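Long-range contacts in OmpT protein (Vibrio cholerae serotype O1, PDB 6EHD), which probably forms a general diffusion pore in the outer membrane, letting ions and small solutes cross through a beta barrel: residues Q87-D92 / T112-L117; G104-R109 / L295-K300; A144-A149 / N169-F174; K189-N194 / D220-P225. The protein carries 1 engineered substitution. All blocks are in the same frame, centred on the assembly; numbering follows the deposited sequence.

Interaction 1 of 4, residues Q87-D92 / T112-L117; sequences QWTTSD and TLSDAL
T89 and A116 supply the polar core of the contact. T89 N donates to A116 O at 2.9 Å with a fairly straight N-H (160°), arriving from above the carbonyl plane rather than on a lone pair. The same oxygen takes a CA-H contact from W88 CA at 3.3 Å and lies at the indole edge, near its plane. W88 and L117 form an antiparallel non-hydrogen-bonded pair of the short ladder between strands 87-88 and 117-118; Q87 and H118 continue it.

Van der Waals contacts lie beside it. L117 CD1 approaches W88 CZ3 to 3.7 Å, while T89 CG2 lies 3.7 Å from A116 C. The methyl A116 CB rests on the carboxylate of D92, 3.6 Å from OD1; that oxygen is hydrogen-bonded to Y110.

Within each segment, bonds fix the turns. A116 N donates to S114 OG at 3.1 Å, an ST turn within the type I' turn from S114 to L117. T89, the N-cap of the short helix, sends its OG1 to S91 OG (2.7 Å), and S91 OG also bonds E150. A116 O thus helps close the base of the loop between strands 87-88 and 117-118, which probably corresponds to the constriction loop of general porins.

Interaction 2 of 4, residues G104-R109 / L295-K300; sequences GGTGLR and LGYTNK. With C8E ((hydroxyethyloxy)tri(ethyloxy)octane), chain G.
T106 sets its methyl squarely on the ring of Y297: CG2 sits 3.5 Å from the centroid, 10° off the normal, a CH-pi contact over one face. Y297 CG lies between the backbone N and the carbonyl carbon (chi1 77°), which raises the ring toward the segment 104-109; G104 O then meets the ring edge at CE2, 3.3 Å away. The same carbonyl accepts from N299 ND2 at 2.8 Å in an almost straight bond (171°), with the oxygen in the amide plane of N299. Without a side chain, G105 lets its C come within 3.6 Å of Y297 CD2. At the far end R109 starts away from the strand, but bends at chi2 and chi3 bring its guanidinium back, where NH1 (2.9 Å) and NH2 (3.0 Å) both grip G296 O end-on.

Beside Y297 the backbones do not bond directly; water 1 fills in, donating to G105 O (2.8 Å) and accepting from T298 N. The contact thins toward K300, which is partly exposed and touches nothing of 104-109; its NZ bonds D92 O, and a C8E detergent approaches K300 O, its C20 3.1 Å away.

R109 NE also pairs with E230, and E252 takes T106 OG1 and G105 N. Acidic side chains and main-chain carbonyls therefore share the donors, which would favour a charged arginine and hold the inner loop 104-109 against strand 293-299.

Interaction 3 of 4, residues A144-A149 / N169-F174; sequences AKQELA and NRDKAF
The hairpin of strands 147-157 and 160-171 in the porin barrel is joined here near its open end, where the strands run antiparallel with their axes 4.8 Å apart. E147 and R170 form the hydrogen-bonded pair, E147 N to R170 O and R170 N to E147 O; L148 and N169 form the next, non-hydrogen-bonded pair.

N169 adds a side-chain brace. Its ND2 donates to Q146 OE1 at 2.9 Å, coming from above that amide's plane, and also to E147 O at 3.0 Å. The bonds from N169 ND2 and R170 N reach E147 O from opposite faces of its plane. Q146, extended beyond CG, turns its NE2 to D171 OD2 (3.0 Å, 163°), met on the anti side; NE2 also bonds L113 O of the inner loop. D171 OD1 meanwhile takes A173 N in an Asx turn.

On the E147 and R170 face the two side chains run side by side, CB to CB 4.0 Å. R170 has its salt bridge with D191, and K172 NZ, bonded to N143, makes only a long one with E147 OE2 (3.9 Å). E147 and R170 are instead linked by water 2, which donates to E147 OE1 at 3.0 Å and accepts from R170 NH1 at 2.9 Å.

Interaction 4 of 4, residues K189-N194 / D220-P225; sequences KADVTN and DVENNP
D191 and E222 lie side by side and point the same way, their carboxylate planes 35° apart. A carboxylate oxygen touches methylene carbon, not the other carboxylate: D191 OD2 rests 3.3 Å from E222 CB and about as close to its CG, while the nearest charged oxygens, D191 OD2 and E222 OE2, stay 4.7 Å apart. With CG anti to the backbone N (chi1 -177°), D191 is laid along the E222 methylenes, and the bend of E222 at chi2 carries its own carboxylate off. R170 of the neighbouring strand makes a salt bridge with D191 and a long, weak ion pair with E222, which would ease the repulsion between the two acids.

On the same face, T193 and D220 are paired across the strands, D220 OD1 lying 3.7 Å from T193 CB. The other face carries V192 and V221. There the side-chain contact runs diagonally, V221 CG1 reaching A190 CB at 3.9 Å.

The backbone bonds set the register. E222 N donates to D191 O at 2.8 Å (168°), and T193 and D220 exchange a reciprocal pair, T193 N to D220 O at 3.0 Å and D220 N to T193 O at 3.1 Å. Between them V192 and V221 make the non-hydrogen-bonded pair, each CA sending a C-H toward a carbonyl of the other strand. After E222 the chain leaves the ladder for a short exposed loop. Such an antiparallel ladder is typical of a porin barrel hairpin; here V192 on its inner face packs on L113 of the loop inside the barrel.

How the interactions relate
Interactions 3 and 4 lie in the barrel wall, their centres 11 Å apart, and share the sheet in which strands 160-171 and 184-205 are neighbours; the N169 O to N194 N bond joins them. Interactions 1 and 2, also 11 Å apart, lie deeper, 7 and 8 Å from the chain's centre: interaction 1 at the base of the loop between strands 87-88 and 117-118, interaction 2 where that loop meets strand 293-299. Their segments alternate along the chain, and interaction 2 closes over interactions 3 and 4, which follow each other. The inner loop reaches the wall through L113, packed on N194, and through R109 O to N194 ND2, tying the loop to its barrel.

Interaction 1 of 4, residues Q87-D92 / T112-L117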
loop_
_atom_site.group_PDB
_atom_site.type_symbol
_atom_site.label_atom_id
_atom_site.label_comp_id
_atom_site.label_asym_id
_atom_site.label_seq_id
_atom_site.Cartn_x
_atom_site.Cartn_y
_atom_site.Cartn_z
ATOM N N GLN A 87 -6.359 2.577 -11.095
ATOM C CA GLN A 87 -5.353 1.601 -10.663
ATOM C C GLN A 87 -4.756 1.974 -9.297
ATOM O O GLN A 87 -4.699 3.165 -8.933
ATOM C CB GLN A 87 -4.193 1.590 -11.724
ATOM C CG GLN A 87 -4.633 1.052 -13.084
ATOM C CD GLN A 87 -3.613 1.139 -14.158
ATOM O OE1 GLN A 87 -2.855 0.163 -14.406
ATOM N NE2 GLN A 87 -3.588 2.327 -14.889
ATOM N N TRP A 88 -4.196 0.988 -8.617
ATOM C CA TRP A 88 -3.329 1.307 -7.427
ATOM C C TRP A 88 -2.058 2.043 -7.918
ATOM O O TRP A 88 -1.631 1.789 -9.089
ATOM C CB TRP A 88 -2.972 0.064 -6.629
ATOM C CG TRP A 88 -4.144 -0.787 -6.229
ATOM C CD1 TRP A 88 -4.288 -2.114 -6.518
ATOM C CD2 TRP A 88 -5.380 -0.358 -5.680
ATOM N NE1 TRP A 88 -5.502 -2.548 -6.095
ATOM C CE2 TRP A 88 -6.196 -1.488 -5.574
ATOM C CE3 TRP A 88 -5.894 0.896 -5.258
ATOM C CZ2 TRP A 88 -7.504 -1.427 -5.068
ATOM C CZ3 TRP A 88 -7.191 0.956 -4.733
ATOM C CH2 TRP A 88 -7.975 -0.198 -4.646
ATOM N N THR A 89 -1.420 2.844 -7.065
ATOM C CA THR A 89 -0.102 3.444 -7.443
ATOM C C THR A 89 1.020 2.395 -7.604
ATOM O O THR A 89 0.989 1.298 -6.987
ATOM C CB THR A 89 0.356 4.559 -6.483
ATOM O OG1 THR A 89 0.632 4.021 -5.182
ATOM C CG2 THR A 89 -0.657 5.683 -6.373
ATOM N N THR A 90 1.988 2.704 -8.464
ATOM C CA THR A 90 3.212 1.926 -8.616
ATOM C C THR A 90 3.927 1.799 -7.196
ATOM O O THR A 90 4.419 0.706 -6.837
ATOM C CB THR A 90 4.207 2.611 -9.606
ATOM O OG1 THR A 90 3.597 2.698 -10.892
ATOM C CG2 THR A 90 5.515 1.827 -9.706
ATOM N N SER A 91 3.901 2.906 -6.451
ATOM C CA SER A 91 4.462 2.894 -5.051
ATOM C C SER A 91 3.795 1.849 -4.129
ATOM O O SER A 91 4.477 1.207 -3.270
ATOM C CB SER A 91 4.432 4.328 -4.441
ATOM O OG SER A 91 3.136 4.923 -4.578
ATOM N N ASP A 92 2.495 1.653 -4.294
ATOM C CA ASP A 92 1.715 0.618 -3.527
ATOM C C ASP A 92 2.060 -0.768 -3.997
ATOM O O ASP A 92 2.196 -1.672 -3.149
ATOM C CB ASP A 92 0.245 0.865 -3.645
ATOM C CG ASP A 92 -0.629 0.073 -2.645
ATOM O OD1 ASP A 92 -0.490 0.279 -1.447
ATOM O OD2 ASP A 92 -1.511 -0.674 -3.109
ATOM N N THR A 112 0.557 9.296 1.705
ATOM C CA THR A 112 0.035 10.326 2.647
ATOM C C THR A 112 -1.124 11.185 2.059
ATOM O O THR A 112 -2.104 11.435 2.780
ATOM C CB THR A 112 1.178 11.236 3.124
ATOM O OG1 THR A 112 2.251 10.380 3.502
ATOM C CG2 THR A 112 0.765 12.169 4.315
ATOM N N LEU A 113 -1.007 11.559 0.788
ATOM C CA LEU A 113 -2.028 12.274 0.004
ATOM C C LEU A 113 -2.938 11.467 -0.934
ATOM O O LEU A 113 -4.108 11.846 -1.126
ATOM C CB LEU A 113 -1.367 13.427 -0.770
ATOM C CG LEU A 113 -0.413 14.383 -0.038
ATOM C CD1 LEU A 113 0.189 15.452 -0.943
ATOM C CD2 LEU A 113 -1.042 15.046 1.172
ATOM N N SER A 114 -2.425 10.362 -1.493
ATOM C CA SER A 114 -3.081 9.625 -2.576
ATOM C C SER A 114 -3.981 8.513 -2.052
ATOM O O SER A 114 -4.878 8.081 -2.779
ATOM C CB SER A 114 -1.988 9.031 -3.532
ATOM O OG SER A 114 -1.196 8.074 -2.813
ATOM N N ASP A 115 -3.752 8.025 -0.812
ATOM C CA ASP A 115 -4.350 6.765 -0.318
ATOM C C ASP A 115 -4.104 5.579 -1.320
ATOM O O ASP A 115 -4.921 4.710 -1.449
ATOM C CB ASP A 115 -5.877 6.909 -0.050
ATOM C CG ASP A 115 -6.192 7.937 1.043
ATOM O OD1 ASP A 115 -5.295 8.317 1.848
ATOM O OD2 ASP A 115 -7.351 8.387 1.083
ATOM N N ALA A 116 -2.989 5.623 -2.054
ATOM C CA ALA A 116 -2.512 4.546 -2.855
ATOM C C ALA A 116 -3.341 4.334 -4.130
ATOM O O ALA A 116 -3.177 3.318 -4.777
ATOM C CB ALA A 116 -2.383 3.256 -2.036
ATOM N N LEU A 117 -4.106 5.338 -4.559
ATOM C CA LEU A 117 -4.985 5.195 -5.712
ATOM C C LEU A 117 -4.988 6.478 -6.566
ATOM O O LEU A 117 -5.016 7.563 -5.977
ATOM C CB LEU A 117 -6.397 4.966 -5.143
ATOM C CG LEU A 117 -7.669 5.056 -6.005
ATOM C CD1 LEU A 117 -7.632 3.911 -6.983
ATOM C CD2 LEU A 117 -8.944 5.005 -5.174
#

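Interaction 2 of 4, residues G104-R109 / L295-K300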
loop_
_atom_site.group_PDB
_atom_site.type_symbol
_atom_site.label_atom_id
_atom_site.label_comp_id
_atom_site.label_asym_id
_atom_site.label_seq_id
_atom_site.Cartn_x
_atom_site.Cartn_y
_atom_site.Cartn_z
ATOM N N GLY A 104 0.951 -2.651 10.613
ATOM C CA GLY A 104 2.188 -2.064 9.996
ATOM C C GLY A 104 1.978 -1.277 8.750
ATOM O O GLY A 104 0.835 -1.140 8.273
ATOM N N GLY A 105 3.097 -0.759 8.207
ATOM C CA GLY A 105 3.159 0.180 7.077
ATOM C C GLY A 105 3.445 1.624 7.483
ATOM O O GLY A 105 3.407 2.517 6.623
ATOM N N THR A 106 3.670 1.899 8.775
ATOM C CA THR A 106 3.792 3.305 9.201
ATOM C C THR A 106 5.053 3.970 8.606
ATOM O O THR A 106 5.079 5.209 8.480
ATOM C CB THR A 106 3.894 3.539 10.714
ATOM O OG1 THR A 106 5.042 2.881 11.272
ATOM C CG2 THR A 106 2.592 2.929 11.395
ATOM N N GLY A 107 6.069 3.170 8.285
ATOM C CA GLY A 107 7.364 3.680 7.739
ATOM C C GLY A 107 7.374 3.847 6.210
ATOM O O GLY A 107 8.420 4.208 5.605
ATOM N N LEU A 108 6.225 3.575 5.528
ATOM C CA LEU A 108 6.165 3.647 4.082
ATOM C C LEU A 108 5.379 4.903 3.756
ATOM O O LEU A 108 4.247 5.055 4.223
ATOM C CB LEU A 108 5.602 2.350 3.467
ATOM C CG LEU A 108 6.269 1.059 3.941
ATOM C CD1 LEU A 108 5.591 -0.164 3.319
ATOM C CD2 LEU A 108 7.804 0.945 3.680
ATOM N N ARG A 109 6.051 5.881 3.113
ATOM C CA ARG A 109 5.531 7.258 3.147
ATOM C C ARG A 109 4.956 7.783 1.793
ATOM O O ARG A 109 4.788 8.985 1.617
ATOM C CB ARG A 109 6.636 8.216 3.621
ATOM C CG ARG A 109 7.308 7.843 4.934
ATOM C CD ARG A 109 6.333 7.487 6.084
ATOM N NE ARG A 109 5.364 8.585 6.334
ATOM C CZ ARG A 109 4.057 8.463 6.555
ATOM N NH1 ARG A 109 3.460 7.275 6.656
ATOM N NH2 ARG A 109 3.301 9.578 6.724
ATOM N N LEU A 295 1.719 10.976 10.560
ATOM C CA LEU A 295 0.996 11.888 9.659
ATOM C C LEU A 295 -0.037 11.205 8.745
ATOM O O LEU A 295 -0.669 11.865 7.944
ATOM C CB LEU A 295 1.922 12.816 8.874
ATOM C CG LEU A 295 2.903 13.557 9.798
ATOM C CD1 LEU A 295 3.822 14.420 8.953
ATOM C CD2 LEU A 295 2.158 14.351 10.859
ATOM N N GLY A 296 -0.156 9.859 8.831
ATOM C CA GLY A 296 -1.140 9.089 8.027
ATOM C C GLY A 296 -0.397 7.902 7.369
ATOM O O GLY A 296 0.738 8.081 6.946
ATOM N N TYR A 297 -1.023 6.728 7.279
ATOM C CA TYR A 297 -0.422 5.571 6.526
ATOM C C TYR A 297 -1.515 4.625 6.059
ATOM O O TYR A 297 -2.649 4.712 6.546
ATOM C CB TYR A 297 0.632 4.884 7.405
ATOM C CG TYR A 297 0.123 3.940 8.544
ATOM C CD1 TYR A 297 -0.339 4.451 9.779
ATOM C CD2 TYR A 297 0.043 2.533 8.358
ATOM C CE1 TYR A 297 -0.839 3.651 10.801
ATOM C CE2 TYR A 297 -0.366 1.735 9.378
ATOM C CZ TYR A 297 -0.863 2.266 10.597
ATOM O OH TYR A 297 -1.256 1.437 11.607
ATOM N N THR A 298 -1.115 3.694 5.177
ATOM C CA THR A 298 -1.970 2.655 4.635
ATOM C C THR A 298 -1.396 1.267 4.942
ATOM O O THR A 298 -0.197 1.077 4.833
ATOM C CB THR A 298 -2.148 2.884 3.054
ATOM O OG1 THR A 298 -2.159 1.670 2.322
ATOM C CG2 THR A 298 -1.110 3.736 2.449
ATOM N N ASN A 299 -2.181 0.380 5.556
ATOM C CA ASN A 299 -1.745 -1.010 5.779
ATOM C C ASN A 299 -2.192 -1.772 4.538
ATOM O O ASN A 299 -3.460 -1.935 4.327
ATOM C CB ASN A 299 -2.407 -1.574 7.040
ATOM C CG ASN A 299 -2.069 -3.031 7.254
ATOM O OD1 ASN A 299 -2.943 -3.940 7.043
ATOM N ND2 ASN A 299 -0.819 -3.318 7.661
ATOM N N LYS A 300 -1.234 -2.224 3.712
ATOM C CA LYS A 300 -1.564 -2.936 2.473
ATOM C C LYS A 300 -2.333 -4.238 2.745
ATOM O O LYS A 300 -3.267 -4.598 2.018
ATOM C CB LYS A 300 -0.327 -3.214 1.623
ATOM C CG LYS A 300 -0.616 -3.744 0.225
ATOM C CD LYS A 300 0.621 -3.799 -0.655
ATOM C CE LYS A 300 0.381 -4.371 -2.016
ATOM N NZ LYS A 300 1.646 -4.504 -2.740
HETATM C C11 C8E G . 3.400 -11.239 3.843
HETATM O O12 C8E G . 1.958 -11.183 4.023
HETATM C C13 C8E G . 1.511 -9.823 4.260
HETATM C C14 C8E G . -0.005 -9.715 4.243
HETATM O O15 C8E G . -0.370 -9.982 2.868
HETATM C C16 C8E G . -1.615 -10.561 2.591
HETATM C C17 C8E G . -2.477 -9.385 2.590
HETATM O O18 C8E G . -3.283 -9.265 1.423
HETATM C C19 C8E G . -4.333 -8.294 1.266
HETATM C C20 C8E G . -4.634 -6.924 0.547
HETATM O O21 C8E G . -5.845 -6.080 0.942
HETATM O O HOH W 1 1.869 2.980 4.358
#

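Interaction 3 of 4, residues A144-A149 / N169-F174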
loop_
_atom_site.group_PDB
_atom_site.type_symbol
_atom_site.label_atom_id
_atom_site.label_comp_id
_atom_site.label_asym_id
_atom_site.label_seq_id
_atom_site.Cartn_x
_atom_site.Cartn_y
_atom_site.Cartn_z
ATOM N N ALA A 144 -9.015 18.414 -11.388
ATOM C CA ALA A 144 -10.044 17.563 -10.729
ATOM C C ALA A 144 -9.437 16.284 -10.077
ATOM O O ALA A 144 -10.080 15.612 -9.252
ATOM C CB ALA A 144 -11.124 17.172 -11.741
ATOM N N LYS A 145 -8.209 15.943 -10.471
ATOM C CA LYS A 145 -7.485 14.768 -9.923
ATOM C C LYS A 145 -6.088 15.244 -9.535
ATOM O O LYS A 145 -5.608 16.241 -10.056
ATOM C CB LYS A 145 -7.391 13.673 -10.985
ATOM C CG LYS A 145 -8.707 12.997 -11.340
ATOM C CD LYS A 145 -8.422 11.965 -12.414
ATOM C CE LYS A 145 -9.594 11.048 -12.713
ATOM N NZ LYS A 145 -10.862 11.773 -12.889
ATOM N N GLN A 146 -5.423 14.533 -8.632
ATOM C CA GLN A 146 -4.031 14.891 -8.250
ATOM C C GLN A 146 -3.004 14.763 -9.355
ATOM O O GLN A 146 -3.183 13.999 -10.343
ATOM C CB GLN A 146 -3.628 14.015 -7.035
ATOM C CG GLN A 146 -4.488 14.204 -5.794
ATOM C CD GLN A 146 -4.155 13.191 -4.673
ATOM O OE1 GLN A 146 -3.419 12.219 -4.915
ATOM N NE2 GLN A 146 -4.694 13.413 -3.457
ATOM N N GLU A 147 -1.877 15.464 -9.210
ATOM C CA GLU A 147 -0.692 15.168 -10.014
ATOM C C GLU A 147 0.083 13.969 -9.398
ATOM O O GLU A 147 0.212 13.921 -8.152
ATOM C CB GLU A 147 0.282 16.354 -10.075
ATOM C CG GLU A 147 -0.367 17.676 -10.580
ATOM C CD GLU A 147 0.606 18.855 -10.656
ATOM O OE1 GLU A 147 1.842 18.699 -10.481
ATOM O OE2 GLU A 147 0.119 19.970 -10.870
ATOM N N LEU A 148 0.655 13.137 -10.247
ATOM C CA LEU A 148 1.461 11.953 -9.816
ATOM C C LEU A 148 2.466 11.537 -10.871
ATOM O O LEU A 148 2.155 11.377 -12.058
ATOM C CB LEU A 148 0.521 10.774 -9.479
ATOM C CG LEU A 148 1.118 9.455 -8.990
ATOM C CD1 LEU A 148 1.668 9.629 -7.580
ATOM C CD2 LEU A 148 0.094 8.361 -9.018
ATOM N N ALA A 149 3.689 11.288 -10.414
ATOM C CA ALA A 149 4.703 10.741 -11.239
ATOM C C ALA A 149 5.653 9.883 -10.331
ATOM O O ALA A 149 6.141 10.400 -9.296
ATOM C CB ALA A 149 5.503 11.862 -11.936
ATOM N N ASN A 169 3.711 13.612 -5.588
ATOM C CA ASN A 169 2.241 13.558 -5.580
ATOM C C ASN A 169 1.750 14.941 -5.062
ATOM O O ASN A 169 2.200 15.396 -4.015
ATOM C CB ASN A 169 1.748 12.412 -4.689
ATOM C CG ASN A 169 0.239 12.258 -4.572
ATOM O OD1 ASN A 169 -0.200 11.806 -3.506
ATOM N ND2 ASN A 169 -0.590 12.507 -5.678
ATOM N N ARG A 170 0.918 15.629 -5.859
ATOM C CA ARG A 170 0.422 17.002 -5.487
ATOM C C ARG A 170 -1.070 17.048 -5.458
ATOM O O ARG A 170 -1.713 16.568 -6.397
ATOM C CB ARG A 170 0.923 18.079 -6.490
ATOM C CG ARG A 170 0.610 19.522 -6.032
ATOM C CD ARG A 170 1.395 20.557 -6.853
ATOM N NE ARG A 170 0.910 21.920 -6.571
ATOM C CZ ARG A 170 1.273 23.000 -7.273
ATOM N NH1 ARG A 170 2.117 22.905 -8.314
ATOM N NH2 ARG A 170 0.789 24.190 -6.935
ATOM N N ASP A 171 -1.635 17.618 -4.392
ATOM C CA ASP A 171 -3.067 17.828 -4.293
ATOM C C ASP A 171 -3.308 19.341 -3.988
ATOM O O ASP A 171 -2.964 19.828 -2.898
ATOM C CB ASP A 171 -3.700 17.017 -3.192
ATOM C CG ASP A 171 -5.266 17.106 -3.220
ATOM O OD1 ASP A 171 -5.824 18.190 -3.438
ATOM O OD2 ASP A 171 -5.937 16.092 -3.055
ATOM N N LYS A 172 -3.915 20.036 -4.943
ATOM C CA LYS A 172 -4.055 21.509 -4.856
ATOM C C LYS A 172 -5.145 21.959 -3.894
ATOM O O LYS A 172 -5.180 23.126 -3.556
ATOM C CB LYS A 172 -4.281 22.100 -6.257
ATOM C CG LYS A 172 -3.020 22.133 -7.102
ATOM C CD LYS A 172 -3.350 22.415 -8.568
ATOM C CE LYS A 172 -2.097 22.473 -9.400
ATOM N NZ LYS A 172 -2.365 22.982 -10.780
ATOM N N ALA A 173 -5.990 21.047 -3.425
ATOM C CA ALA A 173 -7.002 21.364 -2.432
ATOM C C ALA A 173 -7.179 20.254 -1.422
ATOM O O ALA A 173 -8.259 19.683 -1.267
ATOM C CB ALA A 173 -8.334 21.657 -3.128
ATOM N N PHE A 174 -6.113 19.955 -0.689
ATOM C CA PHE A 174 -6.127 18.833 0.258
ATOM C C PHE A 174 -6.746 19.285 1.610
ATOM O O PHE A 174 -6.281 20.258 2.208
ATOM C CB PHE A 174 -4.685 18.325 0.497
ATOM C CG PHE A 174 -4.618 17.065 1.296
ATOM C CD1 PHE A 174 -4.942 15.833 0.722
ATOM C CD2 PHE A 174 -4.231 17.088 2.626
ATOM C CE1 PHE A 174 -4.893 14.662 1.488
ATOM C CE2 PHE A 174 -4.125 15.903 3.368
ATOM C CZ PHE A 174 -4.466 14.692 2.796
HETATM O O HOH W 2 3.732 20.802 -9.589
#

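Interaction 4 of 4, residues K189-N194 / D220-P225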
loop_
_atom_site.group_PDB
_atom_site.type_symbol
_atom_site.label_atom_id
_atom_site.label_comp_id
_atom_site.label_asym_id
_atom_site.label_seq_id
_atom_site.Cartn_x
_atom_site.Cartn_y
_atom_site.Cartn_z
ATOM N N LYS A 189 -7.810 23.829 4.249
ATOM C CA LYS A 189 -7.360 23.223 2.988
ATOM C C LYS A 189 -6.081 23.878 2.525
ATOM O O LYS A 189 -5.878 25.049 2.785
ATOM C CB LYS A 189 -8.425 23.303 1.900
ATOM C CG LYS A 189 -9.764 22.771 2.371
ATOM C CD LYS A 189 -10.569 22.087 1.285
ATOM C CE LYS A 189 -11.854 21.517 1.873
ATOM N NZ LYS A 189 -12.342 20.347 1.091
ATOM N N ALA A 190 -5.213 23.106 1.854
ATOM C CA ALA A 190 -3.936 23.581 1.410
ATOM C C ALA A 190 -3.526 22.888 0.116
ATOM O O ALA A 190 -4.061 21.820 -0.203
ATOM C CB ALA A 190 -2.925 23.346 2.503
ATOM N N ASP A 191 -2.679 23.568 -0.636
ATOM C CA ASP A 191 -1.990 23.044 -1.806
ATOM C C ASP A 191 -0.689 22.354 -1.300
ATOM O O ASP A 191 0.301 23.016 -0.945
ATOM C CB ASP A 191 -1.720 24.210 -2.793
ATOM C CG ASP A 191 -1.061 23.785 -4.105
ATOM O OD1 ASP A 191 -0.582 22.618 -4.297
ATOM O OD2 ASP A 191 -0.958 24.676 -4.984
ATOM N N VAL A 192 -0.719 21.003 -1.248
ATOM C CA VAL A 192 0.371 20.211 -0.611
ATOM C C VAL A 192 0.979 19.232 -1.640
ATOM O O VAL A 192 0.250 18.630 -2.436
ATOM C CB VAL A 192 -0.120 19.527 0.676
ATOM C CG1 VAL A 192 -1.369 18.707 0.448
ATOM C CG2 VAL A 192 0.976 18.656 1.323
ATOM N N THR A 193 2.301 19.199 -1.660
ATOM C CA THR A 193 3.119 18.266 -2.471
ATOM C C THR A 193 3.846 17.290 -1.505
ATOM O O THR A 193 4.417 17.738 -0.476
ATOM C CB THR A 193 4.167 19.052 -3.313
ATOM O OG1 THR A 193 3.473 19.937 -4.219
ATOM C CG2 THR A 193 4.961 18.148 -4.221
ATOM N N ASN A 194 3.814 15.988 -1.829
ATOM C CA ASN A 194 4.574 14.943 -1.076
ATOM C C ASN A 194 5.581 14.409 -2.045
ATOM O O ASN A 194 5.157 13.924 -3.085
ATOM C CB ASN A 194 3.584 13.857 -0.645
ATOM C CG ASN A 194 4.218 12.787 0.263
ATOM O OD1 ASN A 194 5.199 13.066 0.938
ATOM N ND2 ASN A 194 3.605 11.548 0.291
ATOM N N ASP A 220 5.589 19.901 1.394
ATOM C CA ASP A 220 5.581 21.403 1.318
ATOM C C ASP A 220 4.261 21.975 0.838
ATOM O O ASP A 220 3.510 21.338 0.059
ATOM C CB ASP A 220 6.792 22.070 0.636
ATOM C CG ASP A 220 7.300 21.329 -0.522
ATOM O OD1 ASP A 220 6.529 21.214 -1.486
ATOM O OD2 ASP A 220 8.479 20.882 -0.483
ATOM N N VAL A 221 3.970 23.177 1.366
ATOM C CA VAL A 221 2.698 23.861 1.156
ATOM C C VAL A 221 2.968 25.021 0.192
ATOM O O VAL A 221 3.868 25.831 0.445
ATOM C CB VAL A 221 2.084 24.315 2.503
ATOM C CG1 VAL A 221 0.683 24.881 2.306
ATOM C CG2 VAL A 221 2.007 23.132 3.455
ATOM N N GLU A 222 2.228 25.078 -0.913
ATOM C CA GLU A 222 2.467 26.076 -2.001
ATOM C C GLU A 222 2.658 27.590 -1.634
ATOM O O GLU A 222 3.562 28.248 -2.196
ATOM C CB GLU A 222 1.381 25.942 -3.076
ATOM C CG GLU A 222 1.347 27.006 -4.175
ATOM C CD GLU A 222 2.589 27.077 -5.050
ATOM O OE1 GLU A 222 2.665 28.017 -5.883
ATOM O OE2 GLU A 222 3.482 26.212 -4.935
ATOM N N ASN A 223 1.827 28.165 -0.765
ATOM C CA ASN A 223 1.962 29.658 -0.487
ATOM C C ASN A 223 2.205 29.890 0.989
ATOM O O ASN A 223 1.450 30.600 1.656
ATOM C CB ASN A 223 0.725 30.462 -0.962
ATOM C CG ASN A 223 0.911 31.077 -2.333
ATOM O OD1 ASN A 223 0.182 30.747 -3.265
ATOM N ND2 ASN A 223 1.885 31.988 -2.461
ATOM N N ASN A 224 3.257 29.254 1.497
ATOM C CA ASN A 224 3.420 29.084 2.938
ATOM C C ASN A 224 4.864 28.718 3.155
ATOM O O ASN A 224 5.457 28.013 2.329
ATOM C CB ASN A 224 2.475 27.990 3.393
ATOM C CG ASN A 224 2.192 28.010 4.865
ATOM O OD1 ASN A 224 3.087 27.833 5.691
ATOM N ND2 ASN A 224 0.910 28.151 5.206
ATOM N N PRO A 225 5.471 29.230 4.232
ATOM C CA PRO A 225 6.845 28.785 4.507
ATOM C C PRO A 225 6.959 27.323 5.122
ATOM O O PRO A 225 8.047 26.815 5.234
ATOM C CB PRO A 225 7.353 29.853 5.496
ATOM C CG PRO A 225 6.124 30.363 6.190
ATOM C CD PRO A 225 5.012 30.271 5.190
#